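Local coordinates for protein geranylgeranyl pyrophosphate synthetase (Pyrococcus horikoshii, PDB 1WY0) that probably catalyses condensation of isopentenyl diphosphate with allylic diphosphates to build geranylgeranyl diphosphate, a twenty-carbon isoprenoid precursor, at residues Gly152-Asp156 / Glu172-Lys177; Val165-Met171 / Lys243-His249; Asn253-Asp258 / Leu293-Tyr297. All blocks are in the same frame, centred on the assembly; numbering follows the deposited sequence.

Followed from the N terminus, the chain shows how an all-helical enzyme is tied together by contacts that first cross and then run in series. Contact 1 closes a short hairpin of helices 132-159 and 167-193, with 15 residues between its segments. Before it closes, contact 2 has opened at 165-171, the start of helix 167-193, and it closes on helix 245-253 after 71 intervening residues, so the two cross. They share helix 167-193 and touch where M173 meets K243. Contact 3 opens after both have closed, joining the turn 253-258 to the end of helix 283-296 at the periphery. H249 packs on Y297 and I246 on L294, linking contact 3 to contact 2.

Contact 1 (Gly152-Asp156 / Glu172-Lys177); sequences GQARD and EMISGK
G152 and K177 sit at a close, roughly antiparallel helix-helix crossing, where helix 132-159 passes helix 167-193 at 140° with segment axes 7.9 Å apart. The backbones meet at glycine: a beta carbon on G152 would lie only 2.5 Å from K177 N, so a side chain there would collide with the facing helix. M173 packs beside the glycine, its CG 3.3 Å from G152 O. A bend at chi2 (-76°) followed by another at chi3 brings its CE against D156 OD1.

Beside these contacts of the methionine with oxygen atoms, K177 NZ gives two hydrogen bonds, one of 2.8 Å to D156 OD2, also a salt bridge and met from above the carboxylate plane, and one of 3.1 Å to Q153 OE1. The crossing belongs to the helical fold of the polyprenyl synthetases, and Q153 also packs on D86, M89 and D90 of helix 69-90. The sequence there has the DDxxD pattern that in this family binds magnesium and substrate diphosphate, so the lysine-centred group probably borders the active site.

On the other flank the R155 guanidinium and E172 carboxylate stack with planes 5° apart, E172 CD lying over the guanidinium centre. The salt bridge is long, R155 NH1 to E172 OE2 3.6 Å, and rests on charge alone, since no N-H points at that oxygen. Water 1, at the guanidinium edge, takes a bond of 3.1 Å from R155 NE and gives one of 2.8 Å to E172 O. P31 of the second subunit packs on R155, and L112 of that subunit on Q153.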
ATOM      1  N   GLY A 152      -6.787 -12.167   3.126  1.00 30.94           N
ATOM      2  CA  GLY A 152      -6.205 -13.461   3.425  1.00 30.18           C
ATOM      3  C   GLY A 152      -5.080 -13.338   4.430  1.00 32.24           C
ATOM      4  O   GLY A 152      -4.909 -14.197   5.297  1.00 33.64           O
ATOM      5  N   GLN A 153      -4.292 -12.276   4.318  1.00 30.63           N
ATOM      6  CA  GLN A 153      -3.201 -12.075   5.249  1.00 30.42           C
ATOM      7  C   GLN A 153      -3.766 -11.694   6.629  1.00 29.94           C
ATOM      8  O   GLN A 153      -3.214 -12.077   7.654  1.00 27.34           O
ATOM      9  CB  GLN A 153      -2.249 -10.995   4.719  1.00 32.37           C
ATOM     10  CG  GLN A 153      -1.112 -10.637   5.665  1.00 36.32           C
ATOM     11  CD  GLN A 153      -0.226 -11.820   6.031  1.00 39.27           C
ATOM     12  OE1 GLN A 153      -0.489 -12.953   5.621  1.00 42.91           O
ATOM     13  NE2 GLN A 153       0.824 -11.565   6.806  1.00 39.65           N
ATOM     14  N   ALA A 154      -4.871 -10.953   6.651  1.00 29.90           N
ATOM     15  CA  ALA A 154      -5.501 -10.559   7.913  1.00 30.32           C
ATOM     16  C   ALA A 154      -5.971 -11.810   8.663  1.00 31.03           C
ATOM     17  O   ALA A 154      -5.715 -11.974   9.853  1.00 33.71           O
ATOM     18  CB  ALA A 154      -6.685  -9.648   7.651  1.00 28.29           C
ATOM     19  N   ARG A 155      -6.671 -12.692   7.964  1.00 30.92           N
ATOM     20  CA  ARG A 155      -7.141 -13.920   8.592  1.00 32.25           C
ATOM     21  C   ARG A 155      -5.949 -14.725   9.077  1.00 30.80           C
ATOM     22  O   ARG A 155      -6.025 -15.410  10.091  1.00 30.81           O
ATOM     23  CB  ARG A 155      -7.940 -14.765   7.601  1.00 32.87           C
ATOM     24  CG  ARG A 155      -9.153 -14.083   7.034  1.00 34.76           C
ATOM     25  CD  ARG A 155     -10.051 -15.115   6.393  1.00 36.94           C
ATOM     26  NE  ARG A 155     -10.473 -14.709   5.067  1.00 41.90           N
ATOM     27  CZ  ARG A 155     -11.626 -14.112   4.786  1.00 41.24           C
ATOM     28  NH1 ARG A 155     -12.499 -13.842   5.745  1.00 40.57           N
ATOM     29  NH2 ARG A 155     -11.900 -13.789   3.532  1.00 42.22           N
ATOM     30  N   ASP A 156      -4.840 -14.637   8.352  1.00 31.58           N
ATOM     31  CA  ASP A 156      -3.648 -15.375   8.741  1.00 33.59           C
ATOM     32  C   ASP A 156      -3.093 -14.812  10.044  1.00 34.97           C
ATOM     33  O   ASP A 156      -2.564 -15.558  10.871  1.00 33.92           O
ATOM     34  CB  ASP A 156      -2.589 -15.332   7.633  1.00 31.40           C
ATOM     35  CG  ASP A 156      -1.567 -16.453   7.767  1.00 36.25           C
ATOM     36  OD1 ASP A 156      -1.945 -17.559   8.231  1.00 39.06           O
ATOM     37  OD2 ASP A 156      -0.392 -16.252   7.399  1.00 35.30           O
ATOM     38  N   GLU A 172      -9.823 -20.902   3.432  1.00 34.90           N
ATOM     39  CA  GLU A 172     -10.402 -19.608   3.107  1.00 36.43           C
ATOM     40  C   GLU A 172      -9.293 -18.549   3.135  1.00 35.20           C
ATOM     41  O   GLU A 172      -9.313 -17.583   2.376  1.00 33.85           O
ATOM     42  CB  GLU A 172     -11.508 -19.260   4.105  1.00 38.14           C
ATOM     43  CG  GLU A 172     -12.132 -17.902   3.876  1.00 43.75           C
ATOM     44  CD  GLU A 172     -13.150 -17.534   4.935  1.00 45.78           C
ATOM     45  OE1 GLU A 172     -12.925 -17.889   6.108  1.00 48.72           O
ATOM     46  OE2 GLU A 172     -14.163 -16.874   4.600  1.00 49.06           O
ATOM     47  N   MET A 173      -8.310 -18.773   3.999  1.00 35.31           N
ATOM     48  CA  MET A 173      -7.182 -17.875   4.164  1.00 34.78           C
ATOM     49  C   MET A 173      -6.206 -17.998   2.995  1.00 35.66           C
ATOM     50  O   MET A 173      -5.872 -17.001   2.339  1.00 35.43           O
ATOM     51  CB  MET A 173      -6.482 -18.202   5.488  1.00 33.23           C
ATOM     52  CG  MET A 173      -5.198 -17.415   5.783  1.00 33.34           C
ATOM     53  SD  MET A 173      -3.733 -17.962   4.864  1.00 34.38           S
ATOM     54  CE  MET A 173      -3.202 -19.404   5.810  1.00 33.98           C
ATOM     55  N   ILE A 174      -5.767 -19.223   2.717  1.00 34.74           N
ATOM     56  CA  ILE A 174      -4.787 -19.387   1.650  1.00 35.66           C
ATOM     57  C   ILE A 174      -5.358 -18.968   0.292  1.00 36.28           C
ATOM     58  O   ILE A 174      -4.655 -18.512  -0.601  1.00 37.72           O
ATOM     59  CB  ILE A 174      -4.371 -20.858   1.604  1.00 35.82           C
ATOM     60  CG1 ILE A 174      -3.069 -21.013   0.815  1.00 36.41           C
ATOM     61  CG2 ILE A 174      -5.455 -21.684   0.889  1.00 35.59           C
ATOM     62  CD1 ILE A 174      -1.878 -20.370   1.526  1.00 34.63           C
ATOM     63  N   SER A 175      -6.678 -19.180   0.142  1.00 37.53           N
ATOM     64  CA  SER A 175      -7.320 -18.830  -1.120  1.00 38.70           C
ATOM     65  C   SER A 175      -7.072 -17.368  -1.493  1.00 38.39           C
ATOM     66  O   SER A 175      -6.936 -17.001  -2.652  1.00 38.95           O
ATOM     67  CB  SER A 175      -8.823 -19.084  -0.976  1.00 39.16           C
ATOM     68  OG  SER A 175      -9.492 -18.649  -2.160  1.00 43.94           O
ATOM     69  N   GLY A 176      -7.053 -16.508  -0.460  1.00 36.78           N
ATOM     70  CA  GLY A 176      -6.894 -15.093  -0.756  1.00 36.70           C
ATOM     71  C   GLY A 176      -5.426 -14.666  -0.685  1.00 37.00           C
ATOM     72  O   GLY A 176      -4.974 -13.772  -1.386  1.00 37.51           O
ATOM     73  N   LYS A 177      -4.681 -15.314   0.237  1.00 37.95           N
ATOM     74  CA  LYS A 177      -3.266 -14.978   0.355  1.00 40.70           C
ATOM     75  C   LYS A 177      -2.533 -15.182  -0.972  1.00 42.96           C
ATOM     76  O   LYS A 177      -1.956 -14.270  -1.545  1.00 46.75           O
ATOM     77  CB  LYS A 177      -2.628 -15.845   1.449  1.00 39.44           C
ATOM     78  CG  LYS A 177      -1.290 -15.269   1.931  1.00 40.32           C
ATOM     79  CD  LYS A 177      -0.880 -15.792   3.311  1.00 39.83           C
ATOM     80  CE  LYS A 177       0.636 -15.738   3.534  1.00 41.25           C
ATOM     81  NZ  LYS A 177       0.919 -15.587   4.961  1.00 40.13           N
TER
HETATM   82  O   HOH W   1      -8.946 -14.822   2.386  1.00 30.72           O

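Contact 2 (Val165-Met171 / Lys243-His249); sequences VTIEEYM and KTLIVAH
Y170 and L245 both carry CG anti to the backbone N (chi1 164° and 173°), and these torsions bring the two side chains together at about a right angle. The tyrosine ring is thereby laid over the start of helix 245-253. L245 N lies 3.5 Å above the plane of the Y170 ring, over its centre, and T244 C covers the same face nearer the rim. L245 CB closes on Y170 CE2, while K243 O approaches CE1 obliquely. Water 2 links the phenol to the helix start, 2.7 Å from Y170 OH and accepting from L245 N, also at 2.7 Å; the amide under the ring is thus satisfied.

The rest is mainly apolar. A248 presents its methyl to the opening turn of the other helix, CB being 3.7 Å from I167 N, which illustrates how a small residue lets two helices come near. I167 CG2 rests on L245 CD1 at 3.9 Å. Both V165 methyl groups straddle K243 CG, and the CG1 branch, at 3.5 Å from K243 CG, is unusually tight. K243 NZ itself bonds to K162 O.

Two N-capped helices lie with their first turns side by side, running nearly antiparallel at 163°. T166 and E169 form a capping box, and T244 OG1 accepts from V247 N. Around them, F159 of helix 132-159 packs on V165 and K243, I216 and D219 of helix 197-224 lie against Y170, and helix 299-315 presents Y302 to I167, L245 and the stacked ring of H249.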
ATOM      1  N   VAL A 165      -6.900 -24.542  14.145  1.00 40.96           N
ATOM      2  CA  VAL A 165      -7.656 -23.985  13.022  1.00 40.51           C
ATOM      3  C   VAL A 165      -8.334 -25.146  12.325  1.00 39.43           C
ATOM      4  O   VAL A 165      -7.940 -26.289  12.512  1.00 39.90           O
ATOM      5  CB  VAL A 165      -6.748 -23.291  11.959  1.00 40.58           C
ATOM      6  CG1 VAL A 165      -6.155 -22.008  12.511  1.00 42.39           C
ATOM      7  CG2 VAL A 165      -5.655 -24.244  11.521  1.00 40.25           C
ATOM      8  N   THR A 166      -9.336 -24.850  11.508  1.00 39.82           N
ATOM      9  CA  THR A 166     -10.055 -25.885  10.777  1.00 39.03           C
ATOM     10  C   THR A 166      -9.598 -25.899   9.328  1.00 38.67           C
ATOM     11  O   THR A 166      -9.009 -24.934   8.846  1.00 38.84           O
ATOM     12  CB  THR A 166     -11.581 -25.638  10.798  1.00 40.03           C
ATOM     13  OG1 THR A 166     -11.913 -24.573   9.894  1.00 38.67           O
ATOM     14  CG2 THR A 166     -12.036 -25.271  12.211  1.00 39.31           C
ATOM     15  N   ILE A 167      -9.864 -26.999   8.633  1.00 37.98           N
ATOM     16  CA  ILE A 167      -9.481 -27.109   7.240  1.00 38.44           C
ATOM     17  C   ILE A 167     -10.148 -25.972   6.484  1.00 40.87           C
ATOM     18  O   ILE A 167      -9.558 -25.385   5.582  1.00 40.65           O
ATOM     19  CB  ILE A 167      -9.940 -28.458   6.634  1.00 37.91           C
ATOM     20  CG1 ILE A 167      -9.088 -29.606   7.193  1.00 38.34           C
ATOM     21  CG2 ILE A 167      -9.869 -28.408   5.119  1.00 35.45           C
ATOM     22  CD1 ILE A 167      -9.585 -30.990   6.781  1.00 39.17           C
ATOM     23  N   GLU A 168     -11.384 -25.671   6.863  1.00 41.78           N
ATOM     24  CA  GLU A 168     -12.151 -24.616   6.218  1.00 43.28           C
ATOM     25  C   GLU A 168     -11.547 -23.234   6.448  1.00 42.21           C
ATOM     26  O   GLU A 168     -11.550 -22.392   5.554  1.00 41.65           O
ATOM     27  CB  GLU A 168     -13.584 -24.619   6.744  1.00 45.69           C
ATOM     28  CG  GLU A 168     -14.438 -23.544   6.113  1.00 50.60           C
ATOM     29  CD  GLU A 168     -15.715 -23.319   6.868  1.00 53.57           C
ATOM     30  OE1 GLU A 168     -16.546 -24.260   6.909  1.00 53.83           O
ATOM     31  OE2 GLU A 168     -15.877 -22.203   7.430  1.00 56.36           O
ATOM     32  N   GLU A 169     -11.063 -22.995   7.659  1.00 41.14           N
ATOM     33  CA  GLU A 169     -10.453 -21.718   7.985  1.00 40.50           C
ATOM     34  C   GLU A 169      -9.186 -21.563   7.160  1.00 39.48           C
ATOM     35  O   GLU A 169      -8.997 -20.551   6.483  1.00 38.85           O
ATOM     36  CB  GLU A 169     -10.128 -21.649   9.477  1.00 40.70           C
ATOM     37  CG  GLU A 169     -11.250 -21.042  10.306  1.00 44.93           C
ATOM     38  CD  GLU A 169     -11.049 -21.215  11.804  1.00 45.64           C
ATOM     39  OE1 GLU A 169     -10.474 -22.240  12.231  1.00 42.73           O
ATOM     40  OE2 GLU A 169     -11.482 -20.319  12.558  1.00 50.28           O
ATOM     41  N   TYR A 170      -8.332 -22.584   7.199  1.00 38.43           N
ATOM     42  CA  TYR A 170      -7.082 -22.423   6.468  1.00 38.36           C
ATOM     43  C   TYR A 170      -7.328 -22.261   4.967  1.00 37.56           C
ATOM     44  O   TYR A 170      -6.790 -21.375   4.315  1.00 37.71           O
ATOM     45  CB  TYR A 170      -6.216 -23.657   6.722  1.00 38.94           C
ATOM     46  CG  TYR A 170      -5.126 -23.722   5.712  1.00 39.80           C
ATOM     47  CD1 TYR A 170      -3.942 -23.021   5.925  1.00 38.50           C
ATOM     48  CD2 TYR A 170      -5.283 -24.475   4.549  1.00 38.86           C
ATOM     49  CE1 TYR A 170      -2.921 -23.078   4.988  1.00 36.66           C
ATOM     50  CE2 TYR A 170      -4.266 -24.524   3.606  1.00 38.62           C
ATOM     51  CZ  TYR A 170      -3.091 -23.826   3.821  1.00 39.21           C
ATOM     52  OH  TYR A 170      -2.071 -23.876   2.892  1.00 39.33           O
ATOM     53  N   MET A 171      -8.198 -23.040   4.331  1.00 38.09           N
ATOM     54  CA  MET A 171      -8.470 -22.869   2.908  1.00 36.77           C
ATOM     55  C   MET A 171      -9.061 -21.511   2.538  1.00 36.17           C
ATOM     56  O   MET A 171      -8.836 -21.017   1.439  1.00 37.10           O
ATOM     57  CB  MET A 171      -9.404 -23.977   2.404  1.00 38.07           C
ATOM     58  CG  MET A 171      -8.760 -25.346   2.263  1.00 38.86           C
ATOM     59  SD  MET A 171      -7.143 -25.336   1.468  1.00 42.25           S
ATOM     60  CE  MET A 171      -7.620 -25.021  -0.248  1.00 39.53           C
ATOM     61  N   LYS A 243       0.279 -22.329  10.440  1.00 33.60           N
ATOM     62  CA  LYS A 243      -0.996 -22.966  10.130  1.00 34.96           C
ATOM     63  C   LYS A 243      -1.045 -23.379   8.666  1.00 33.95           C
ATOM     64  O   LYS A 243      -1.203 -22.547   7.776  1.00 34.86           O
ATOM     65  CB  LYS A 243      -2.164 -22.018  10.419  1.00 36.23           C
ATOM     66  CG  LYS A 243      -2.735 -22.124  11.822  1.00 38.35           C
ATOM     67  CD  LYS A 243      -1.804 -21.539  12.859  1.00 39.81           C
ATOM     68  CE  LYS A 243      -2.391 -21.681  14.246  1.00 37.82           C
ATOM     69  NZ  LYS A 243      -1.558 -20.985  15.249  1.00 39.28           N
ATOM     70  N   THR A 244      -0.890 -24.672   8.423  1.00 33.68           N
ATOM     71  CA  THR A 244      -0.925 -25.213   7.071  1.00 32.56           C
ATOM     72  C   THR A 244      -2.131 -26.147   6.970  1.00 31.39           C
ATOM     73  O   THR A 244      -2.822 -26.376   7.958  1.00 31.24           O
ATOM     74  CB  THR A 244       0.340 -26.023   6.779  1.00 33.01           C
ATOM     75  OG1 THR A 244       0.251 -27.290   7.443  1.00 31.18           O
ATOM     76  CG2 THR A 244       1.575 -25.279   7.285  1.00 31.21           C
ATOM     77  N   LEU A 245      -2.382 -26.685   5.780  1.00 32.57           N
ATOM     78  CA  LEU A 245      -3.501 -27.608   5.593  1.00 31.56           C
ATOM     79  C   LEU A 245      -3.232 -28.913   6.326  1.00 32.13           C
ATOM     80  O   LEU A 245      -4.162 -29.601   6.740  1.00 32.16           O
ATOM     81  CB  LEU A 245      -3.714 -27.901   4.107  1.00 28.89           C
ATOM     82  CG  LEU A 245      -4.754 -28.980   3.801  1.00 27.00           C
ATOM     83  CD1 LEU A 245      -6.054 -28.695   4.540  1.00 27.73           C
ATOM     84  CD2 LEU A 245      -4.981 -29.035   2.300  1.00 25.50           C
ATOM     85  N   ILE A 246      -1.952 -29.249   6.472  1.00 30.83           N
ATOM     86  CA  ILE A 246      -1.540 -30.464   7.160  1.00 31.89           C
ATOM     87  C   ILE A 246      -1.900 -30.386   8.641  1.00 32.84           C
ATOM     88  O   ILE A 246      -2.438 -31.331   9.222  1.00 34.47           O
ATOM     89  CB  ILE A 246      -0.019 -30.673   7.020  1.00 32.77           C
ATOM     90  CG1 ILE A 246       0.354 -30.724   5.537  1.00 33.38           C
ATOM     91  CG2 ILE A 246       0.408 -31.955   7.729  1.00 32.65           C
ATOM     92  CD1 ILE A 246       1.831 -30.552   5.257  1.00 36.36           C
ATOM     93  N   VAL A 247      -1.600 -29.248   9.252  1.00 33.49           N
ATOM     94  CA  VAL A 247      -1.886 -29.034  10.662  1.00 32.09           C
ATOM     95  C   VAL A 247      -3.400 -28.931  10.891  1.00 32.48           C
ATOM     96  O   VAL A 247      -3.908 -29.367  11.926  1.00 30.17           O
ATOM     97  CB  VAL A 247      -1.179 -27.752  11.145  1.00 33.82           C
ATOM     98  CG1 VAL A 247      -1.655 -27.369  12.510  1.00 36.71           C
ATOM     99  CG2 VAL A 247       0.312 -27.976  11.177  1.00 34.97           C
ATOM    100  N   ALA A 248      -4.124 -28.354   9.931  1.00 31.75           N
ATOM    101  CA  ALA A 248      -5.574 -28.236  10.066  1.00 32.78           C
ATOM    102  C   ALA A 248      -6.202 -29.633  10.026  1.00 32.94           C
ATOM    103  O   ALA A 248      -7.104 -29.937  10.807  1.00 32.76           O
ATOM    104  CB  ALA A 248      -6.150 -27.371   8.953  1.00 30.80           C
ATOM    105  N   HIS A 249      -5.731 -30.478   9.116  1.00 33.30           N
ATOM    106  CA  HIS A 249      -6.262 -31.833   9.019  1.00 34.37           C
ATOM    107  C   HIS A 249      -5.984 -32.584  10.310  1.00 34.82           C
ATOM    108  O   HIS A 249      -6.833 -33.317  10.807  1.00 36.76           O
ATOM    109  CB  HIS A 249      -5.619 -32.592   7.861  1.00 35.39           C
ATOM    110  CG  HIS A 249      -6.054 -34.023   7.765  1.00 36.48           C
ATOM    111  ND1 HIS A 249      -5.439 -35.039   8.464  1.00 37.57           N
ATOM    112  CD2 HIS A 249      -7.015 -34.612   7.017  1.00 38.40           C
ATOM    113  CE1 HIS A 249      -6.000 -36.194   8.151  1.00 38.21           C
ATOM    114  NE2 HIS A 249      -6.959 -35.961   7.273  1.00 37.89           N
TER
HETATM  115  O   HOH W   2      -0.842 -26.110   3.668  1.00 25.21           O

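Contact 3 (Asn253-Asp258 / Leu293-Tyr297); sequences NADEKD and LLKKY
The Y297 ring is sandwiched between A254 CA on one face and its own neighbour K296, through CG, on the other, with D258 OD2 and L293 O at its edge in plane. The A254 approach is a CH-pi contact, CA standing 3.7 Å from the centroid of the Y297 ring, and A254 CB adds a touch of 3.6 Å on Y297 CE2. D255 stands at the N-cap position just before helix 256-264, its OD1 accepting from D258 N at 2.8 Å nearly along the C-O axis, and Y297, following helix 283-296, packs against this capped helix start.

There the phenol is gripped twice. D255 N points almost straight at Y297 OH (3.3 Å, 172°), and Y297 OH donates to D258 OD2 over a separation so short that its exact length is doubtful. The D258 carboxylate stands 67° from the ring plane. A phenylalanine in place of Y297 could keep much of the ring packing but would probably leave D255 N and D258 OD2 without their phenolic mate.

K296 stretches out extended, CG anti to its backbone N (chi1 -175°), which lets NZ make a salt bridge of 2.7 Å to D258 OD2 on the syn side. Its positive charge probably offsets part of the repulsion between the D255 and D258 carboxylates. Water 3 donates to D255 OD2. The N253 amide ND2 turns back to H249 O of helix 245-253. At the far flank L293 CD2 packs 3.7 Å from D258 OD1.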
ATOM      1  N   ASN A 253      -8.665 -34.268  13.063  1.00 42.93           N
ATOM      2  CA  ASN A 253      -8.832 -35.715  13.135  1.00 43.46           C
ATOM      3  C   ASN A 253      -8.225 -36.362  14.389  1.00 44.52           C
ATOM      4  O   ASN A 253      -8.532 -37.500  14.737  1.00 43.75           O
ATOM      5  CB  ASN A 253      -8.219 -36.317  11.871  1.00 42.63           C
ATOM      6  CG  ASN A 253      -9.236 -36.300  10.757  1.00 44.98           C
ATOM      7  OD1 ASN A 253     -10.152 -37.115  10.699  1.00 47.67           O
ATOM      8  ND2 ASN A 253      -8.994 -35.397   9.787  1.00 43.39           N
ATOM      9  N   ALA A 254      -7.316 -35.632  15.063  1.00 44.46           N
ATOM     10  CA  ALA A 254      -6.558 -36.276  16.140  1.00 44.55           C
ATOM     11  C   ALA A 254      -7.329 -36.372  17.468  1.00 45.89           C
ATOM     12  O   ALA A 254      -8.210 -35.574  17.763  1.00 46.31           O
ATOM     13  CB  ALA A 254      -5.251 -35.518  16.343  1.00 43.52           C
ATOM     14  N   ASP A 255      -7.018 -37.367  18.299  1.00 46.45           N
ATOM     15  CA  ASP A 255      -7.697 -37.517  19.583  1.00 46.62           C
ATOM     16  C   ASP A 255      -7.095 -36.493  20.534  1.00 46.44           C
ATOM     17  O   ASP A 255      -6.043 -35.929  20.255  1.00 44.24           O
ATOM     18  CB  ASP A 255      -7.522 -38.934  20.151  1.00 47.67           C
ATOM     19  CG  ASP A 255      -6.069 -39.300  20.384  1.00 50.26           C
ATOM     20  OD1 ASP A 255      -5.370 -38.579  21.126  1.00 51.73           O
ATOM     21  OD2 ASP A 255      -5.620 -40.324  19.828  1.00 52.79           O
ATOM     22  N   GLU A 256      -7.765 -36.257  21.654  1.00 46.55           N
ATOM     23  CA  GLU A 256      -7.306 -35.275  22.625  1.00 47.47           C
ATOM     24  C   GLU A 256      -5.879 -35.445  23.110  1.00 47.75           C
ATOM     25  O   GLU A 256      -5.131 -34.472  23.211  1.00 46.83           O
ATOM     26  CB  GLU A 256      -8.253 -35.253  23.822  1.00 48.90           C
ATOM     27  CG  GLU A 256      -9.457 -34.374  23.593  1.00 50.28           C
ATOM     28  CD  GLU A 256      -9.051 -32.951  23.277  1.00 51.75           C
ATOM     29  OE1 GLU A 256      -8.286 -32.364  24.072  1.00 54.00           O
ATOM     30  OE2 GLU A 256      -9.486 -32.428  22.226  1.00 53.55           O
ATOM     31  N   LYS A 257      -5.499 -36.677  23.415  1.00 48.02           N
ATOM     32  CA  LYS A 257      -4.183 -36.958  23.909  1.00 49.62           C
ATOM     33  C   LYS A 257      -3.112 -36.459  22.918  1.00 47.95           C
ATOM     34  O   LYS A 257      -2.147 -35.789  23.258  1.00 47.41           O
ATOM     35  CB  LYS A 257      -4.152 -38.477  24.057  1.00 51.85           C
ATOM     36  CG  LYS A 257      -3.003 -38.960  24.908  1.00 56.25           C
ATOM     37  CD  LYS A 257      -2.671 -40.439  24.689  1.00 59.92           C
ATOM     38  CE  LYS A 257      -1.203 -40.611  24.267  1.00 62.62           C
ATOM     39  NZ  LYS A 257      -1.015 -41.911  23.619  1.00 64.91           N
ATOM     40  N   ASP A 258      -3.308 -36.813  21.655  1.00 47.54           N
ATOM     41  CA  ASP A 258      -2.362 -36.430  20.628  1.00 47.69           C
ATOM     42  C   ASP A 258      -2.346 -34.929  20.370  1.00 47.00           C
ATOM     43  O   ASP A 258      -1.272 -34.336  20.291  1.00 47.20           O
ATOM     44  CB  ASP A 258      -2.639 -37.223  19.349  1.00 47.37           C
ATOM     45  CG  ASP A 258      -2.431 -38.727  19.546  1.00 46.85           C
ATOM     46  OD1 ASP A 258      -1.613 -39.095  20.407  1.00 45.25           O
ATOM     47  OD2 ASP A 258      -3.071 -39.537  18.842  1.00 45.79           O
ATOM     48  N   LEU A 293       3.175 -37.573  14.769  1.00 39.88           N
ATOM     49  CA  LEU A 293       1.791 -37.387  15.174  1.00 38.82           C
ATOM     50  C   LEU A 293       0.943 -37.073  13.953  1.00 38.35           C
ATOM     51  O   LEU A 293      -0.189 -37.519  13.853  1.00 39.74           O
ATOM     52  CB  LEU A 293       1.679 -36.255  16.196  1.00 37.66           C
ATOM     53  CG  LEU A 293       1.937 -36.689  17.634  1.00 38.47           C
ATOM     54  CD1 LEU A 293       1.823 -35.500  18.572  1.00 39.41           C
ATOM     55  CD2 LEU A 293       0.932 -37.762  18.012  1.00 38.35           C
ATOM     56  N   LEU A 294       1.508 -36.312  13.023  1.00 37.63           N
ATOM     57  CA  LEU A 294       0.817 -35.933  11.798  1.00 38.49           C
ATOM     58  C   LEU A 294       0.616 -37.115  10.843  1.00 38.49           C
ATOM     59  O   LEU A 294      -0.424 -37.229  10.185  1.00 38.96           O
ATOM     60  CB  LEU A 294       1.608 -34.836  11.076  1.00 39.12           C
ATOM     61  CG  LEU A 294       1.804 -33.501  11.802  1.00 39.32           C
ATOM     62  CD1 LEU A 294       2.639 -32.580  10.938  1.00 39.30           C
ATOM     63  CD2 LEU A 294       0.448 -32.872  12.107  1.00 40.59           C
ATOM     64  N   LYS A 295       1.617 -37.987  10.763  1.00 38.43           N
ATOM     65  CA  LYS A 295       1.551 -39.142   9.868  1.00 39.95           C
ATOM     66  C   LYS A 295       0.536 -40.170  10.373  1.00 38.79           C
ATOM     67  O   LYS A 295      -0.129 -40.872   9.622  1.00 39.36           O
ATOM     68  CB  LYS A 295       2.934 -39.792   9.832  1.00 40.98           C
ATOM     69  CG  LYS A 295       3.936 -39.034   8.965  1.00 42.53           C
ATOM     70  CD  LYS A 295       5.308 -39.710   8.992  1.00 44.19           C
ATOM     71  CE  LYS A 295       6.338 -39.013   8.096  1.00 45.60           C
ATOM     72  NZ  LYS A 295       7.587 -39.778   8.091  1.00 46.02           N
ATOM     73  N   LYS A 296       0.477 -40.266  11.713  1.00 39.41           N
ATOM     74  CA  LYS A 296      -0.474 -41.171  12.348  1.00 40.17           C
ATOM     75  C   LYS A 296      -1.881 -41.014  11.768  1.00 41.13           C
ATOM     76  O   LYS A 296      -2.637 -41.967  11.640  1.00 44.16           O
ATOM     77  CB  LYS A 296      -0.488 -40.838  13.839  1.00 41.71           C
ATOM     78  CG  LYS A 296      -1.364 -41.783  14.670  1.00 42.37           C
ATOM     79  CD  LYS A 296      -1.133 -41.582  16.172  1.00 41.33           C
ATOM     80  CE  LYS A 296      -2.151 -42.312  17.062  1.00 43.03           C
ATOM     81  NZ  LYS A 296      -1.950 -41.928  18.462  1.00 42.56           N
ATOM     82  N   TYR A 297      -2.235 -39.750  11.443  1.00 39.08           N
ATOM     83  CA  TYR A 297      -3.586 -39.478  10.960  1.00 37.43           C
ATOM     84  C   TYR A 297      -3.636 -39.177   9.454  1.00 36.87           C
ATOM     85  O   TYR A 297      -4.620 -38.662   8.935  1.00 36.09           O
ATOM     86  CB  TYR A 297      -4.152 -38.285  11.739  1.00 36.48           C
ATOM     87  CG  TYR A 297      -4.326 -38.641  13.173  1.00 35.58           C
ATOM     88  CD1 TYR A 297      -5.492 -39.270  13.600  1.00 36.24           C
ATOM     89  CD2 TYR A 297      -3.342 -38.308  14.101  1.00 35.39           C
ATOM     90  CE1 TYR A 297      -5.668 -39.573  14.942  1.00 35.42           C
ATOM     91  CE2 TYR A 297      -3.519 -38.600  15.443  1.00 36.27           C
ATOM     92  CZ  TYR A 297      -4.680 -39.228  15.865  1.00 36.19           C
ATOM     93  OH  TYR A 297      -4.851 -39.547  17.199  1.00 36.92           O
TER
HETATM   94  O   HOH W   3      -3.542 -42.119  21.477  1.00 60.04           O